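PDB 4YXP: mRNA export factor from Human herpesvirus 1, which regulates viral gene expression at many levels, inhibiting cellular splicing, contributing to the shutoff of host protein synthesis and mediating nuclear export of viral intronless mRNAs. Local coordinates for residues L157-R168 and L235-C246. Numbering follows the deposited sequence.
With ZN (zinc ion), chain D.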
# COMPACT_ATOMS: atom_id res chain seq x y z
N LEU B 157 -2.60 -5.25 5.80
CA LEU B 157 -2.83 -6.23 6.87
C LEU B 157 -1.94 -6.07 8.11
O LEU B 157 -2.14 -6.77 9.09
CB LEU B 157 -2.64 -7.65 6.32
CG LEU B 157 -3.68 -8.15 5.31
CD1 LEU B 157 -3.25 -9.49 4.74
CD2 LEU B 157 -5.06 -8.27 5.95
N ARG B 158 -0.98 -5.15 8.08
CA ARG B 158 0.02 -5.08 9.14
C ARG B 158 -0.59 -4.95 10.55
O ARG B 158 -0.19 -5.68 11.46
CB ARG B 158 1.01 -3.93 8.88
CG ARG B 158 2.14 -3.84 9.91
CD ARG B 158 3.13 -2.74 9.56
NE ARG B 158 3.71 -2.91 8.23
CZ ARG B 158 4.79 -3.63 7.96
NH1 ARG B 158 5.44 -4.27 8.93
NH2 ARG B 158 5.23 -3.72 6.71
N PRO B 159 -1.55 -4.02 10.74
CA PRO B 159 -2.12 -3.90 12.09
C PRO B 159 -2.90 -5.13 12.55
O PRO B 159 -2.85 -5.49 13.73
CB PRO B 159 -3.05 -2.69 11.98
CG PRO B 159 -2.54 -1.93 10.80
CD PRO B 159 -2.08 -2.98 9.84
N PHE B 160 -3.61 -5.78 11.63
CA PHE B 160 -4.32 -7.01 11.94
C PHE B 160 -3.35 -8.12 12.34
O PHE B 160 -3.56 -8.83 13.32
CB PHE B 160 -5.16 -7.46 10.75
CG PHE B 160 -5.77 -8.83 10.92
CD1 PHE B 160 -6.80 -9.03 11.81
CD2 PHE B 160 -5.30 -9.91 10.18
CE1 PHE B 160 -7.37 -10.29 11.97
CE2 PHE B 160 -5.86 -11.16 10.33
CZ PHE B 160 -6.89 -11.36 11.23
N LEU B 161 -2.28 -8.26 11.56
CA LEU B 161 -1.35 -9.36 11.74
C LEU B 161 -0.49 -9.22 13.00
O LEU B 161 0.01 -10.21 13.52
CB LEU B 161 -0.44 -9.50 10.52
CG LEU B 161 -1.16 -9.97 9.25
CD1 LEU B 161 -0.22 -9.90 8.06
CD2 LEU B 161 -1.70 -11.38 9.42
N GLN B 162 -0.32 -7.99 13.48
CA GLN B 162 0.40 -7.78 14.73
C GLN B 162 -0.25 -8.59 15.84
O GLN B 162 0.42 -9.27 16.61
CB GLN B 162 0.44 -6.29 15.11
CG GLN B 162 1.11 -6.03 16.45
CD GLN B 162 1.41 -4.56 16.68
OE1 GLN B 162 0.62 -3.68 16.33
NE2 GLN B 162 2.56 -4.28 17.28
N CYS B 163 -1.58 -8.52 15.91
CA CYS B 163 -2.33 -9.26 16.92
C CYS B 163 -2.48 -10.74 16.56
O CYS B 163 -2.29 -11.61 17.40
CB CYS B 163 -3.72 -8.64 17.11
SG CYS B 163 -4.67 -9.37 18.46
N TYR B 164 -2.81 -11.02 15.30
CA TYR B 164 -3.09 -12.39 14.87
C TYR B 164 -1.87 -13.31 14.99
O TYR B 164 -1.97 -14.43 15.49
CB TYR B 164 -3.59 -12.40 13.42
CG TYR B 164 -3.70 -13.78 12.81
CD1 TYR B 164 -4.84 -14.55 12.98
CD2 TYR B 164 -2.66 -14.31 12.05
CE1 TYR B 164 -4.94 -15.82 12.41
CE2 TYR B 164 -2.75 -15.57 11.49
CZ TYR B 164 -3.89 -16.32 11.67
OH TYR B 164 -3.98 -17.57 11.10
N LEU B 165 -0.71 -12.85 14.51
CA LEU B 165 0.49 -13.67 14.54
C LEU B 165 0.93 -13.95 15.97
O LEU B 165 1.40 -15.05 16.28
CB LEU B 165 1.62 -12.99 13.76
CG LEU B 165 1.41 -12.92 12.24
CD1 LEU B 165 2.48 -12.07 11.58
CD2 LEU B 165 1.40 -14.32 11.63
N LYS B 166 0.75 -12.97 16.85
CA LYS B 166 1.09 -13.15 18.26
C LYS B 166 0.22 -14.23 18.91
O LYS B 166 0.69 -14.99 19.75
CB LYS B 166 0.94 -11.83 19.01
CG LYS B 166 2.23 -11.32 19.62
CD LYS B 166 1.99 -10.21 20.64
CE LYS B 166 1.31 -10.74 21.89
NZ LYS B 166 1.17 -9.70 22.95
N ALA B 167 -1.05 -14.29 18.52
CA ALA B 167 -1.97 -15.28 19.07
C ALA B 167 -1.60 -16.69 18.62
O ALA B 167 -1.83 -17.66 19.35
CB ALA B 167 -3.40 -14.96 18.65
N ARG B 168 -1.03 -16.80 17.43
CA ARG B 168 -0.66 -18.10 16.88
C ARG B 168 0.75 -18.51 17.29
O ARG B 168 1.22 -19.59 16.92
CB ARG B 168 -0.77 -18.07 15.35
CG ARG B 168 -2.16 -17.74 14.83
CD ARG B 168 -3.21 -18.61 15.51
NE ARG B 168 -4.51 -18.53 14.85
CZ ARG B 168 -5.56 -19.27 15.19
NH1 ARG B 168 -5.47 -20.14 16.19
NH2 ARG B 168 -6.71 -19.14 14.53
N LEU B 235 -7.13 -15.99 3.65
CA LEU B 235 -6.94 -14.73 4.37
C LEU B 235 -8.29 -14.10 4.71
O LEU B 235 -8.43 -13.48 5.76
CB LEU B 235 -6.07 -13.78 3.56
CG LEU B 235 -4.60 -14.18 3.47
CD1 LEU B 235 -3.83 -13.22 2.58
CD2 LEU B 235 -3.95 -14.23 4.86
N ILE B 236 -9.27 -14.26 3.83
CA ILE B 236 -10.63 -13.83 4.17
C ILE B 236 -11.12 -14.60 5.39
O ILE B 236 -11.82 -14.05 6.24
CB ILE B 236 -11.59 -14.01 2.98
CG1 ILE B 236 -11.25 -13.01 1.88
CG2 ILE B 236 -13.05 -13.84 3.42
CD1 ILE B 236 -12.02 -13.22 0.59
N GLU B 237 -10.75 -15.88 5.49
CA GLU B 237 -11.23 -16.71 6.58
C GLU B 237 -10.68 -16.25 7.94
O GLU B 237 -11.44 -16.15 8.90
CB GLU B 237 -10.86 -18.19 6.36
CG GLU B 237 -11.34 -19.10 7.49
CD GLU B 237 -11.22 -20.57 7.17
OE1 GLU B 237 -10.26 -20.96 6.47
OE2 GLU B 237 -12.08 -21.35 7.62
N ILE B 238 -9.38 -15.98 8.02
CA ILE B 238 -8.79 -15.65 9.31
C ILE B 238 -9.24 -14.26 9.76
O ILE B 238 -9.31 -13.99 10.95
CB ILE B 238 -7.25 -15.77 9.28
CG1 ILE B 238 -6.62 -14.75 8.32
CG2 ILE B 238 -6.84 -17.18 8.91
CD1 ILE B 238 -5.10 -14.67 8.45
N LEU B 239 -9.54 -13.38 8.80
CA LEU B 239 -10.10 -12.08 9.13
C LEU B 239 -11.47 -12.26 9.79
O LEU B 239 -11.89 -11.42 10.59
CB LEU B 239 -10.21 -11.20 7.88
CG LEU B 239 -8.90 -10.55 7.41
CD1 LEU B 239 -9.01 -10.02 5.99
CD2 LEU B 239 -8.50 -9.43 8.36
N ASP B 240 -12.14 -13.36 9.47
CA ASP B 240 -13.43 -13.66 10.06
C ASP B 240 -13.30 -14.34 11.43
O ASP B 240 -13.98 -13.95 12.39
CB ASP B 240 -14.25 -14.57 9.13
CG ASP B 240 -15.64 -14.87 9.67
OD1 ASP B 240 -16.32 -13.93 10.12
OD2 ASP B 240 -16.05 -16.05 9.65
N THR B 241 -12.43 -15.33 11.52
CA THR B 241 -12.41 -16.24 12.67
C THR B 241 -11.53 -15.80 13.84
O THR B 241 -11.71 -16.28 14.97
CB THR B 241 -11.92 -17.64 12.24
OG1 THR B 241 -10.58 -17.55 11.74
CG2 THR B 241 -12.83 -18.22 11.17
N HIS B 242 -10.58 -14.91 13.60
CA HIS B 242 -9.65 -14.48 14.64
C HIS B 242 -10.38 -13.85 15.82
O HIS B 242 -9.97 -14.01 16.98
CB HIS B 242 -8.62 -13.50 14.07
CG HIS B 242 -7.80 -12.80 15.11
ND1 HIS B 242 -6.92 -13.47 15.94
CD2 HIS B 242 -7.72 -11.49 15.46
CE1 HIS B 242 -6.34 -12.60 16.75
NE2 HIS B 242 -6.81 -11.40 16.48
N ARG B 243 -11.48 -13.16 15.54
CA ARG B 243 -12.24 -12.47 16.59
C ARG B 243 -12.80 -13.44 17.63
O ARG B 243 -13.19 -13.02 18.73
CB ARG B 243 -13.37 -11.65 15.96
CG ARG B 243 -14.44 -12.48 15.26
CD ARG B 243 -15.30 -11.62 14.33
NE ARG B 243 -14.54 -11.11 13.19
CZ ARG B 243 -14.95 -10.13 12.38
NH1 ARG B 243 -16.11 -9.53 12.59
NH2 ARG B 243 -14.19 -9.76 11.37
N GLN B 244 -12.85 -14.72 17.29
CA GLN B 244 -13.34 -15.74 18.22
C GLN B 244 -12.32 -16.05 19.32
O GLN B 244 -12.69 -16.50 20.41
CB GLN B 244 -13.69 -17.03 17.48
CG GLN B 244 -14.88 -16.92 16.54
CD GLN B 244 -15.20 -18.24 15.86
OE1 GLN B 244 -15.15 -19.31 16.48
NE2 GLN B 244 -15.54 -18.18 14.57
N GLU B 245 -11.04 -15.82 19.03
CA GLU B 245 -9.98 -16.10 19.99
C GLU B 245 -9.39 -14.82 20.59
O GLU B 245 -8.52 -14.87 21.45
CB GLU B 245 -8.86 -16.91 19.32
CG GLU B 245 -8.00 -16.12 18.34
CD GLU B 245 -6.99 -16.99 17.62
OE1 GLU B 245 -6.84 -18.17 18.00
OE2 GLU B 245 -6.35 -16.49 16.67
N CYS B 246 -9.88 -13.67 20.12
CA CYS B 246 -9.34 -12.37 20.52
C CYS B 246 -10.43 -11.50 21.17
O CYS B 246 -11.50 -11.31 20.60
CB CYS B 246 -8.75 -11.65 19.30
SG CYS B 246 -8.00 -10.06 19.63
ZN ZN D . -6.77 -9.72 17.67
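Leu239 CD2 sits over the centre of one face of the Phe160 ring, 3.5 Å from its centroid. CB of Tyr164 lies toward the rim of the opposite face. At the ring edge, Phe160 CZ meets the backbone oxygen Ile238 O at 3.6 Å. The Tyr164 ring has Ile238 CD1 over one face, toward the rim, and Arg168 CG over the other. Its edge turns to a face of the His242 imidazole, planes 72° apart, in an offset edge-to-face pair. Phe160 touches the same imidazole obliquely through CE1. Tyr164 OH passes Ile238 CG2 and is hydrogen-bonded to Asp187.

With chi1 at 168°, His242 holds CG trans to the backbone N, which carries the imidazole in among these rings and up to the metal. His242 NE2 binds the zinc ion at 2.1 Å, and SG of Cys163 and of Cys246 each bind it at 2.3 Å. Cys251 completes the CHC2 zinc finger of the folded C-terminal domain. The zinc joins helix 146-167 to residues 242-246.

The other imidazole nitrogen, His242 ND1, donates to Glu245 OE2 (3.2 Å, N-H...O angle 159°). This bond uses the anti lone pair and helps fix the ring's rotation. Glu245 also forms a salt bridge with the poorly ordered Arg168, NH1 to OE1 3.0 Å. The carboxylate lies over the guanidinium face, and no N-H points at OE1.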